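Local coordinates for DNA repair protein RAD7 (Saccharomyces cerevisiae, PDB 5ZB2) that acts in global genome nucleotide excision repair as part of the complex with ABF1 and RAD16 that promotes removal of damage from nontranscribing DNA, at residues E26-S31 with A96-H101; A48-L53 with L72-K77; T103-Q108 with L119-K124. All coordinates share one frame; numbering follows the deposited sequence.

Interaction 1: residues E26-S31 with A96-H101. With 9FO (3,6,9,12,15,18,21,24,27,30,33,36,39,42,45,48,51,54,57-nonadecaoxanonapentacontane-1,59-diol), chain K.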
loop_
_atom_site.group_PDB
_atom_site.type_symbol
_atom_site.label_atom_id
_atom_site.label_comp_id
_atom_site.label_asym_id
_atom_site.label_seq_id
_atom_site.Cartn_x
_atom_site.Cartn_y
_atom_site.Cartn_z
ATOM N N GLU A 26 18.971 8.511 -0.844
ATOM C CA GLU A 26 19.652 8.307 0.431
ATOM C C GLU A 26 18.850 7.373 1.330
ATOM O O GLU A 26 19.394 6.420 1.902
ATOM C CB GLU A 26 19.885 9.650 1.129
ATOM C CG GLU A 26 20.667 9.544 2.437
ATOM C CD GLU A 26 20.690 10.845 3.218
ATOM O OE1 GLU A 26 20.897 10.796 4.449
ATOM O OE2 GLU A 26 20.501 11.913 2.600
ATOM N N ALA A 27 17.549 7.636 1.475
ATOM C CA ALA A 27 16.708 6.764 2.287
ATOM C C ALA A 27 16.677 5.353 1.717
ATOM O O ALA A 27 16.641 4.370 2.469
ATOM C CB ALA A 27 15.294 7.336 2.384
ATOM N N ASP A 28 16.698 5.229 0.389
ATOM C CA ASP A 28 16.719 3.908 -0.224
ATOM C C ASP A 28 17.963 3.133 0.193
ATOM O O ASP A 28 17.900 1.921 0.429
ATOM C CB ASP A 28 16.647 4.036 -1.745
ATOM C CG ASP A 28 16.433 2.702 -2.433
ATOM O OD1 ASP A 28 15.263 2.297 -2.603
ATOM O OD2 ASP A 28 17.435 2.057 -2.803
ATOM N N GLU A 29 19.104 3.818 0.306
ATOM C CA GLU A 29 20.323 3.152 0.754
ATOM C C GLU A 29 20.228 2.777 2.226
ATOM O O GLU A 29 20.588 1.662 2.615
ATOM C CB GLU A 29 21.538 4.045 0.506
ATOM C CG GLU A 29 21.713 4.469 -0.944
ATOM C CD GLU A 29 21.634 3.302 -1.909
ATOM O OE1 GLU A 29 22.034 2.184 -1.526
ATOM O OE2 GLU A 29 21.162 3.504 -3.048
ATOM N N SER A 30 19.749 3.698 3.064
ATOM C CA SER A 30 19.539 3.355 4.465
ATOM C C SER A 30 18.619 2.150 4.604
ATOM O O SER A 30 18.770 1.360 5.541
ATOM C CB SER A 30 18.964 4.545 5.227
ATOM O OG SER A 30 18.613 4.163 6.547
ATOM N N SER A 31 17.665 1.992 3.684
ATOM C CA SER A 31 16.822 0.801 3.694
ATOM C C SER A 31 17.643 -0.448 3.402
ATOM O O SER A 31 17.437 -1.496 4.025
ATOM C CB SER A 31 15.694 0.952 2.675
ATOM O OG SER A 31 14.941 2.127 2.918
ATOM N N ALA A 96 8.362 -4.944 -5.700
ATOM C CA ALA A 96 8.754 -4.211 -6.900
ATOM C C ALA A 96 9.553 -2.962 -6.551
ATOM O O ALA A 96 10.519 -2.622 -7.243
ATOM C CB ALA A 96 7.518 -3.838 -7.719
ATOM N N ILE A 97 9.165 -2.262 -5.483
ATOM C CA ILE A 97 9.856 -1.028 -5.119
ATOM C C ILE A 97 11.281 -1.324 -4.665
ATOM O O ILE A 97 12.211 -0.567 -4.972
ATOM C CB ILE A 97 9.054 -0.275 -4.038
ATOM C CG1 ILE A 97 7.741 0.263 -4.620
ATOM C CG2 ILE A 97 9.869 0.859 -3.422
ATOM C CD1 ILE A 97 7.904 1.267 -5.750
ATOM N N PHE A 98 11.482 -2.430 -3.946
ATOM C CA PHE A 98 12.747 -2.703 -3.274
ATOM C C PHE A 98 13.575 -3.795 -3.952
ATOM O O PHE A 98 14.509 -4.320 -3.338
ATOM C CB PHE A 98 12.485 -3.083 -1.815
ATOM C CG PHE A 98 12.111 -1.920 -0.934
ATOM C CD1 PHE A 98 12.826 -0.735 -0.977
ATOM C CD2 PHE A 98 11.049 -2.019 -0.048
ATOM C CE1 PHE A 98 12.489 0.327 -0.161
ATOM C CE2 PHE A 98 10.706 -0.959 0.767
ATOM C CZ PHE A 98 11.427 0.214 0.710
ATOM N N SER A 99 13.276 -4.141 -5.207
ATOM C CA SER A 99 14.046 -5.152 -5.939
ATOM C C SER A 99 14.264 -4.697 -7.376
ATOM O O SER A 99 13.942 -5.413 -8.328
ATOM C CB SER A 99 13.341 -6.508 -5.900
ATOM O OG SER A 99 13.261 -7.002 -4.578
ATOM N N PRO A 100 14.846 -3.511 -7.568
ATOM C CA PRO A 100 14.936 -2.952 -8.926
ATOM C C PRO A 100 15.828 -3.747 -9.871
ATOM O O PRO A 100 15.730 -3.552 -11.089
ATOM C CB PRO A 100 15.496 -1.543 -8.687
ATOM C CG PRO A 100 16.243 -1.648 -7.397
ATOM C CD PRO A 100 15.484 -2.642 -6.564
ATOM N N HIS A 101 16.687 -4.628 -9.367
ATOM C CA HIS A 101 17.624 -5.351 -10.218
ATOM C C HIS A 101 17.023 -6.607 -10.841
ATOM O O HIS A 101 17.746 -7.358 -11.500
ATOM C CB HIS A 101 18.876 -5.724 -9.420
ATOM C CG HIS A 101 19.560 -4.550 -8.792
ATOM N ND1 HIS A 101 20.492 -3.787 -9.461
ATOM C CD2 HIS A 101 19.440 -4.002 -7.559
ATOM C CE1 HIS A 101 20.920 -2.823 -8.667
ATOM N NE2 HIS A 101 20.297 -2.930 -7.507
HETATM O OAA 9FO K . 4.519 9.579 -5.266
HETATM C CAB 9FO K . 5.357 8.764 -4.496
HETATM C CAC 9FO K . 5.494 9.353 -3.092
HETATM O OAD 9FO K . 6.632 8.837 -2.463
HETATM C CAE 9FO K . 6.502 7.530 -1.988
HETATM C CAF 9FO K . 7.891 6.959 -1.698
HETATM O OAG 9FO K . 7.868 5.571 -1.859
HETATM C CAH 9FO K . 7.934 5.146 -3.190
HETATM C CAI 9FO K . 6.980 3.974 -3.370
HETATM O OAJ 9FO K . 5.702 4.486 -3.610
HETATM C CAK 9FO K . 4.665 3.770 -3.004
HETATM C CAL 9FO K . 3.392 4.610 -3.033
HETATM O OAM 9FO K . 2.763 4.554 -1.784
HETATM C CAN 9FO K . 2.177 5.758 -1.390
HETATM C CAO 9FO K . 3.255 6.687 -0.853
HETATM O OAP 9FO K . 2.975 7.014 0.478
HETATM C CAQ 9FO K . 4.017 7.685 1.122
HETATM C CAR 9FO K . 5.077 6.673 1.536
HETATM O OAS 9FO K . 5.945 7.238 2.472
HETATM C CAT 9FO K . 7.268 6.793 2.359
HETATM C CAU 9FO K . 7.377 5.296 2.655
HETATM O OAV 9FO K . 7.952 4.651 1.557
HETATM C CAW 9FO K . 7.958 3.255 1.650
HETATM C CAX 9FO K . 8.518 2.666 0.357
HETATM O OAY 9FO K . 7.477 2.221 -0.467
HETATM C CAZ 9FO K . 6.906 0.999 -0.090
HETATM C CBA 9FO K . 5.988 0.505 -1.205
HETATM O OBB 9FO K . 4.700 0.268 -0.715
HETATM C CBC 9FO K . 3.796 1.328 -0.854
HETATM C CBD 9FO K . 2.402 0.822 -0.497
HETATM O OBE 9FO K . 2.253 0.838 0.890
HETATM C CBF 9FO K . 1.643 -0.314 1.387
HETATM C CBG 9FO K . 1.440 -0.170 2.891
HETATM O OBH 9FO K . 2.289 0.838 3.375
HETATM C CBI 9FO K . 2.653 0.702 4.722
HETATM C CBJ 9FO K . 3.959 1.448 4.984
HETATM O OBK 9FO K . 4.766 0.664 5.821
HETATM C CBL 9FO K . 6.122 0.608 5.468
HETATM C CBM 9FO K . 6.735 -0.662 6.050
HETATM O OBN 9FO K . 8.009 -0.859 5.508
HETATM C CBO 9FO K . 8.044 -1.679 4.375
HETATM C CBP 9FO K . 8.002 -3.153 4.779
HETATM O OBQ 9FO K . 7.423 -3.870 3.726
HETATM C CBR 9FO K . 6.771 -5.061 4.066
HETATM C CBS 9FO K . 5.718 -5.315 2.993
HETATM O OBT 9FO K . 4.512 -5.660 3.610
HETATM C CBU 9FO K . 3.367 -5.258 2.912
HETATM C CBV 9FO K . 2.197 -5.203 3.886
HETATM O OBW 9FO K . 2.186 -3.946 4.496
HETATM C CBX 9FO K . 1.179 -3.786 5.454
HETATM C CBY 9FO K . 1.489 -2.573 6.327
HETATM O OBZ 9FO K . 2.836 -2.581 6.707
HETATM C CCA 9FO K . 3.035 -2.426 8.085
HETATM C CCB 9FO K . 4.499 -2.085 8.352
HETATM O OCC 9FO K . 5.292 -3.226 8.515
HETATM C CCD 9FO K . 5.403 -4.080 7.412
HETATM C CCE 9FO K . 4.357 -5.182 7.570
HETATM O OCF 9FO K . 4.932 -6.446 7.403
HETATM C CCG 9FO K . 4.007 -7.469 7.155
HETATM C CCH 9FO K . 2.843 -7.411 8.147
HETATM O OCI 9FO K . 2.234 -8.669 8.235
HETATM O O HOH W 1 14.771 -0.049 -4.168
#

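Interaction 2: residues A48-L53 with L72-K77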
loop_
_atom_site.group_PDB
_atom_site.type_symbol
_atom_site.label_atom_id
_atom_site.label_comp_id
_atom_site.label_asym_id
_atom_site.label_seq_id
_atom_site.Cartn_x
_atom_site.Cartn_y
_atom_site.Cartn_z
ATOM N N ALA A 48 23.007 -16.254 -3.628
ATOM C CA ALA A 48 22.935 -17.561 -4.267
ATOM C C ALA A 48 21.982 -18.505 -3.547
ATOM O O ALA A 48 21.528 -19.483 -4.151
ATOM C CB ALA A 48 24.328 -18.189 -4.340
ATOM N N ASN A 49 21.673 -18.239 -2.278
ATOM C CA ASN A 49 20.787 -19.083 -1.490
ATOM C C ASN A 49 19.407 -18.475 -1.277
ATOM O O ASN A 49 18.570 -19.102 -0.617
ATOM C CB ASN A 49 21.422 -19.382 -0.127
ATOM C CG ASN A 49 22.464 -20.478 -0.196
ATOM O OD1 ASN A 49 22.318 -21.438 -0.951
ATOM N ND2 ASN A 49 23.519 -20.344 0.599
ATOM N N LEU A 50 19.141 -17.281 -1.812
ATOM C CA LEU A 50 17.848 -16.645 -1.577
ATOM C C LEU A 50 16.711 -17.469 -2.166
ATOM O O LEU A 50 15.641 -17.588 -1.556
ATOM C CB LEU A 50 17.842 -15.228 -2.154
ATOM C CG LEU A 50 18.591 -14.155 -1.355
ATOM C CD1 LEU A 50 18.497 -12.810 -2.059
ATOM C CD2 LEU A 50 18.067 -14.035 0.075
ATOM N N ASN A 51 16.918 -18.053 -3.348
ATOM C CA ASN A 51 15.876 -18.882 -3.945
ATOM C C ASN A 51 15.658 -20.156 -3.141
ATOM O O ASN A 51 14.521 -20.623 -3.006
ATOM C CB ASN A 51 16.230 -19.215 -5.391
ATOM C CG ASN A 51 15.784 -18.141 -6.357
ATOM O OD1 ASN A 51 14.625 -17.731 -6.352
ATOM N ND2 ASN A 51 16.706 -17.671 -7.187
ATOM N N ASN A 52 16.734 -20.735 -2.602
ATOM C CA ASN A 52 16.585 -21.891 -1.725
ATOM C C ASN A 52 15.791 -21.524 -0.480
ATOM O O ASN A 52 14.949 -22.305 -0.018
ATOM C CB ASN A 52 17.957 -22.446 -1.344
ATOM C CG ASN A 52 18.673 -23.090 -2.518
ATOM O OD1 ASN A 52 19.812 -22.744 -2.835
ATOM N ND2 ASN A 52 18.006 -24.034 -3.170
ATOM N N LEU A 53 16.038 -20.336 0.073
ATOM C CA LEU A 53 15.266 -19.882 1.224
ATOM C C LEU A 53 13.795 -19.731 0.860
ATOM O O LEU A 53 12.912 -20.196 1.590
ATOM C CB LEU A 53 15.842 -18.564 1.745
ATOM C CG LEU A 53 15.086 -17.875 2.884
ATOM C CD1 LEU A 53 14.949 -18.785 4.096
ATOM C CD2 LEU A 53 15.788 -16.581 3.265
ATOM N N LEU A 72 14.217 -8.363 0.465
ATOM C CA LEU A 72 14.146 -6.988 -0.006
ATOM C C LEU A 72 15.521 -6.327 0.001
ATOM O O LEU A 72 16.375 -6.623 0.841
ATOM C CB LEU A 72 13.175 -6.170 0.850
ATOM C CG LEU A 72 11.710 -6.616 0.845
ATOM C CD1 LEU A 72 10.874 -5.698 1.728
ATOM C CD2 LEU A 72 11.137 -6.654 -0.563
ATOM N N LYS A 73 15.717 -5.414 -0.950
ATOM C CA LYS A 73 16.958 -4.656 -1.093
ATOM C C LYS A 73 18.169 -5.583 -1.228
ATOM O O LYS A 73 19.139 -5.504 -0.473
ATOM C CB LYS A 73 17.135 -3.685 0.080
ATOM C CG LYS A 73 16.155 -2.509 0.088
ATOM C CD LYS A 73 16.156 -1.724 -1.226
ATOM C CE LYS A 73 17.547 -1.253 -1.629
ATOM N NZ LYS A 73 17.538 -0.569 -2.955
ATOM N N THR A 74 18.092 -6.469 -2.217
ATOM C CA THR A 74 19.210 -7.308 -2.622
ATOM C C THR A 74 19.541 -7.017 -4.081
ATOM O O THR A 74 18.782 -6.354 -4.791
ATOM C CB THR A 74 18.894 -8.800 -2.442
ATOM O OG1 THR A 74 18.044 -9.249 -3.506
ATOM C CG2 THR A 74 18.204 -9.054 -1.105
ATOM N N ASP A 75 20.693 -7.513 -4.529
ATOM C CA ASP A 75 21.076 -7.412 -5.930
ATOM C C ASP A 75 20.680 -8.650 -6.730
ATOM O O ASP A 75 21.246 -8.899 -7.799
ATOM C CB ASP A 75 22.582 -7.153 -6.055
ATOM C CG ASP A 75 23.421 -8.244 -5.423
ATOM O OD1 ASP A 75 22.978 -8.822 -4.413
ATOM O OD2 ASP A 75 24.527 -8.519 -5.934
ATOM N N LEU A 76 19.720 -9.425 -6.231
ATOM C CA LEU A 76 19.278 -10.626 -6.924
ATOM C C LEU A 76 18.593 -10.260 -8.236
ATOM O O LEU A 76 17.896 -9.246 -8.333
ATOM C CB LEU A 76 18.330 -11.422 -6.026
ATOM C CG LEU A 76 17.865 -12.796 -6.510
ATOM C CD1 LEU A 76 19.037 -13.747 -6.688
ATOM C CD2 LEU A 76 16.856 -13.375 -5.532
ATOM N N LYS A 77 18.798 -11.093 -9.255
ATOM C CA LYS A 77 18.243 -10.857 -10.585
ATOM C C LYS A 77 17.115 -11.808 -10.946
ATOM O O LYS A 77 16.165 -11.400 -11.615
ATOM C CB LYS A 77 19.351 -10.964 -11.639
ATOM C CG LYS A 77 20.402 -9.865 -11.535
ATOM C CD LYS A 77 21.756 -10.318 -12.058
ATOM C CE LYS A 77 21.727 -10.605 -13.550
ATOM N NZ LYS A 77 21.507 -9.372 -14.354
#

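Interaction 3: residues T103-Q108 with L119-K124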
loop_
_atom_site.group_PDB
_atom_site.type_symbol
_atom_site.label_atom_id
_atom_site.label_comp_id
_atom_site.label_asym_id
_atom_site.label_seq_id
_atom_site.Cartn_x
_atom_site.Cartn_y
_atom_site.Cartn_z
ATOM N N THR A 103 15.327 -9.213 -13.259
ATOM C CA THR A 103 15.094 -9.460 -14.674
ATOM C C THR A 103 14.149 -10.623 -14.925
ATOM O O THR A 103 13.481 -10.646 -15.961
ATOM C CB THR A 103 16.420 -9.746 -15.396
ATOM O OG1 THR A 103 17.001 -10.950 -14.875
ATOM C CG2 THR A 103 17.389 -8.596 -15.203
ATOM N N GLU A 104 14.074 -11.579 -14.003
ATOM C CA GLU A 104 13.201 -12.736 -14.126
ATOM C C GLU A 104 12.468 -12.923 -12.811
ATOM O O GLU A 104 13.095 -12.944 -11.747
ATOM C CB GLU A 104 13.995 -13.997 -14.475
ATOM C CG GLU A 104 14.924 -13.816 -15.667
ATOM C CD GLU A 104 15.562 -15.113 -16.118
ATOM O OE1 GLU A 104 15.356 -16.151 -15.448
ATOM O OE2 GLU A 104 16.268 -15.091 -17.147
ATOM N N LEU A 105 11.146 -13.057 -12.885
ATOM C CA LEU A 105 10.318 -13.197 -11.696
ATOM C C LEU A 105 9.254 -14.251 -11.950
ATOM O O LEU A 105 8.562 -14.210 -12.972
ATOM C CB LEU A 105 9.663 -11.864 -11.315
ATOM C CG LEU A 105 8.803 -11.870 -10.049
ATOM C CD1 LEU A 105 9.643 -12.165 -8.815
ATOM C CD2 LEU A 105 8.095 -10.539 -9.905
ATOM N N SER A 106 9.134 -15.195 -11.022
ATOM C CA SER A 106 8.123 -16.238 -11.090
ATOM C C SER A 106 7.286 -16.176 -9.824
ATOM O O SER A 106 7.815 -16.355 -8.721
ATOM C CB SER A 106 8.762 -17.617 -11.251
ATOM O OG SER A 106 7.771 -18.628 -11.245
ATOM N N LEU A 107 5.986 -15.929 -9.985
ATOM C CA LEU A 107 5.037 -15.824 -8.877
ATOM C C LEU A 107 4.010 -16.941 -9.041
ATOM O O LEU A 107 3.077 -16.825 -9.842
ATOM C CB LEU A 107 4.368 -14.448 -8.856
ATOM C CG LEU A 107 5.310 -13.243 -8.794
ATOM C CD1 LEU A 107 4.542 -11.921 -8.854
ATOM C CD2 LEU A 107 6.172 -13.298 -7.540
ATOM N N GLN A 108 4.183 -18.018 -8.286
ATOM C CA GLN A 108 3.320 -19.189 -8.380
ATOM C C GLN A 108 2.294 -19.152 -7.253
ATOM O O GLN A 108 2.644 -18.913 -6.092
ATOM C CB GLN A 108 4.145 -20.476 -8.315
ATOM C CG GLN A 108 5.280 -20.553 -9.342
ATOM C CD GLN A 108 4.780 -20.643 -10.776
ATOM O OE1 GLN A 108 4.026 -21.549 -11.131
ATOM N NE2 GLN A 108 5.203 -19.700 -11.607
ATOM N N LEU A 119 0.692 -3.673 -12.361
ATOM C CA LEU A 119 1.278 -2.496 -12.998
ATOM C C LEU A 119 2.494 -1.980 -12.232
ATOM O O LEU A 119 3.399 -1.396 -12.836
ATOM C CB LEU A 119 0.224 -1.397 -13.140
ATOM C CG LEU A 119 -1.031 -1.783 -13.932
ATOM C CD1 LEU A 119 -1.926 -0.572 -14.142
ATOM C CD2 LEU A 119 -0.685 -2.418 -15.272
ATOM N N TYR A 120 2.542 -2.181 -10.914
ATOM C CA TYR A 120 3.770 -1.900 -10.174
ATOM C C TYR A 120 4.926 -2.734 -10.715
ATOM O O TYR A 120 6.030 -2.224 -10.935
ATOM C CB TYR A 120 3.566 -2.183 -8.686
ATOM C CG TYR A 120 3.245 -0.978 -7.834
ATOM C CD1 TYR A 120 2.045 -0.293 -7.978
ATOM C CD2 TYR A 120 4.132 -0.547 -6.854
ATOM C CE1 TYR A 120 1.745 0.800 -7.182
ATOM C CE2 TYR A 120 3.841 0.542 -6.053
ATOM C CZ TYR A 120 2.648 1.211 -6.220
ATOM O OH TYR A 120 2.362 2.293 -5.421
ATOM N N ILE A 121 4.686 -4.031 -10.930
ATOM C CA ILE A 121 5.728 -4.918 -11.444
ATOM C C ILE A 121 6.233 -4.422 -12.793
ATOM O O ILE A 121 7.442 -4.337 -13.032
ATOM C CB ILE A 121 5.197 -6.360 -11.530
ATOM C CG1 ILE A 121 5.030 -6.929 -10.124
ATOM C CG2 ILE A 121 6.125 -7.251 -12.361
ATOM C CD1 ILE A 121 4.249 -8.214 -10.071
ATOM N N ALA A 122 5.311 -4.089 -13.697
ATOM C CA ALA A 122 5.706 -3.668 -15.038
ATOM C C ALA A 122 6.418 -2.319 -15.036
ATOM O O ALA A 122 7.303 -2.088 -15.868
ATOM C CB ALA A 122 4.479 -3.602 -15.946
ATOM N N GLU A 123 6.053 -1.417 -14.122
ATOM C CA GLU A 123 6.553 -0.049 -14.176
ATOM C C GLU A 123 7.716 0.224 -13.230
ATOM O O GLU A 123 8.459 1.181 -13.463
ATOM C CB GLU A 123 5.416 0.933 -13.880
ATOM C CG GLU A 123 4.322 0.904 -14.943
ATOM C CD GLU A 123 3.252 1.956 -14.734
ATOM O OE1 GLU A 123 2.978 2.312 -13.566
ATOM O OE2 GLU A 123 2.682 2.428 -15.742
ATOM N N LYS A 124 7.905 -0.584 -12.188
ATOM C CA LYS A 124 8.966 -0.345 -11.218
ATOM C C LYS A 124 10.164 -1.267 -11.393
ATOM O O LYS A 124 11.203 -1.025 -10.768
ATOM C CB LYS A 124 8.424 -0.493 -9.790
ATOM C CG LYS A 124 7.269 0.447 -9.458
ATOM C CD LYS A 124 7.669 1.897 -9.605
ATOM C CE LYS A 124 6.495 2.812 -9.362
ATOM N NZ LYS A 124 6.840 4.230 -9.672
#

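Interaction 1: residues E26-S31 with A96-H101
A single water oxygen ties Asp28 to Ile97, donating one hydrogen to each: the bond to Asp28 OD1 is 2.9 Å, that to the backbone oxygen Ile97 O 2.7 Å. The Asp28 carboxylate sits beside its own carbonyl carbon (chi1 -170°), which brings the end of the side chain to the edge of the Phe98 ring, and the two side chains pass one another running opposite ways. OD1 lies near the ring plane, 4.2 Å from Phe98 CE1, with the carboxylate and ring planes turned 36° apart. The other oxygen, OD2, makes a salt bridge to Lys73, so both ends of the carboxylate have a partner. One turn along, Ser31 CB comes obliquely to the same ring atom, 4.3 Å from Phe98 CE1, while Ser31 OG folds back onto Ala27 O. The contact sets the long N-terminal helix 8-41 against the C-terminal part of helix 89-98, which belongs to the leucine-rich-repeat body; Val34 of the second subunit, another copy of Rad7, packs on Ala27 and Ser30. Ile97 CG2 lies over one face of the Phe98 ring, 4.1 Å above the plane and over its centre. Its other branch faces a bound polyether, with Ile97 CD1 3.7 Å from CAI of that chain, and Phe98 CZ also meets the ligand, 3.8 Å from CAX. A glycine in place of Ile97 would probably strip this methyl cover from the ring and remove the CD1 contact with the polyether.

Interaction 2: residues A48-L53 with L72-K77
Leu50 points its side chain toward the loop 72-77, where Thr74 and Leu76 receive it. Its CB already meets Leu76, lying 4.0 Å from Leu76 CD2. From CG, placed anti to the carbonyl carbon (chi1 -76°), the chain runs out to CD1, and this methyl does most of the touching. Leu50 CD1 sits 3.9 Å from Leu76 CD2, the two leucines passing alongside in opposite senses. The same methyl meets Thr74 tip to tip, 3.9 Å from Thr74 CG2 and just as near its hydroxyl oxygen. That hydroxyl is engaged within its own loop: Thr74 OG1 accepts the backbone N-H of Leu76 at 3.2 Å with a nearly straight angle of 162°, an ST turn. The turn ties the Thr74 hydroxyl to the Leu76 backbone, which is consistent with both side chains facing Leu50, while the contact itself is purely van der Waals. It packs the start of helix 50-59 against the loop leading into strand 78-81 of the leucine-rich-repeat domain. Next to Leu50, the Asn51 amide bonds backbone atoms of Arg78 and Thr80 in that strand. Thr74 also touches Arg39 of helix 8-41, and Leu53 of helix 50-59 packs on Leu92 of the Elongin-C chain.

Interaction 3: residues T103-Q108 with L119-K124
Van der Waals packing joins Leu107 and Leu105 to Ile121, and all three side chains are buried. Leu107 and Ile121 meet tip to tip, with Leu107 CD1 3.9 Å from Ile121 CD1. Leu105 comes to the same methyl more loosely, its CD2 4.5 Å from Ile121 CD1. Two strand residues thus share one methyl of the helix, and they can do so because alternate residues of a strand project from the same face. Ile121 gets there by an extended chain: CG1 lies anti to the carbonyl carbon and CD1 continues outward (chi2 168°), carrying the methyl well off the helix. That reach is needed, since the nearest CA atoms, those of Leu105 and Ile121, are 9.5 Å apart. Leu105 and Leu107 fit the LxL core of the leucine-rich-repeat consensus, whose leucines point inward between strand and helix.

The hydrogen bonds lie away from the strand-helix interface. On the other face of the strand, Gln108 NE2 donates to Ser106 OG at 2.8 Å; the bond is bent, with an angle of 137° at the hydrogen, and Ser106 OG lies 28° out of the Gln108 amide plane. The same nitrogen bonds Asn132 OD1 on the adjoining strand, so two oxygens orient the amide. In the helix, Lys124 N bonds Tyr120 O at 2.8 Å and Glu123 N bonds Leu119 O at 2.9 Å.

Strand 104-108 runs parallel between strands 78-81 and 130-134, and Leu107 also packs on Leu133 of the latter. Helix 115-124 is flanked by helix 89-98, where Lys124 touches Ala96 and Ile97, and by helix 141-150, where Ala122 meets Phe147.

In the fold
The three contacts cluster at the N-terminal end of the leucine-rich-repeat part of Rad7, their centres 14 to 15 Å apart. Along the chain, both segments of interaction 2 fall between the two segments of interaction 1, and interaction 3 follows both. Lys73 links the first two: besides its side-chain tie to helix 8-41, its backbone N probably bonds Phe98 O. Lys77 O probably accepts from Thr103 N and Glu104 N, joining interaction 2 to interaction 3. Ile97 packs on Tyr120, connecting interactions 1 and 3. Together they tie the long helix 8-41 and the Elongin-C-contacting helix 50-59 to the start of the repeat array.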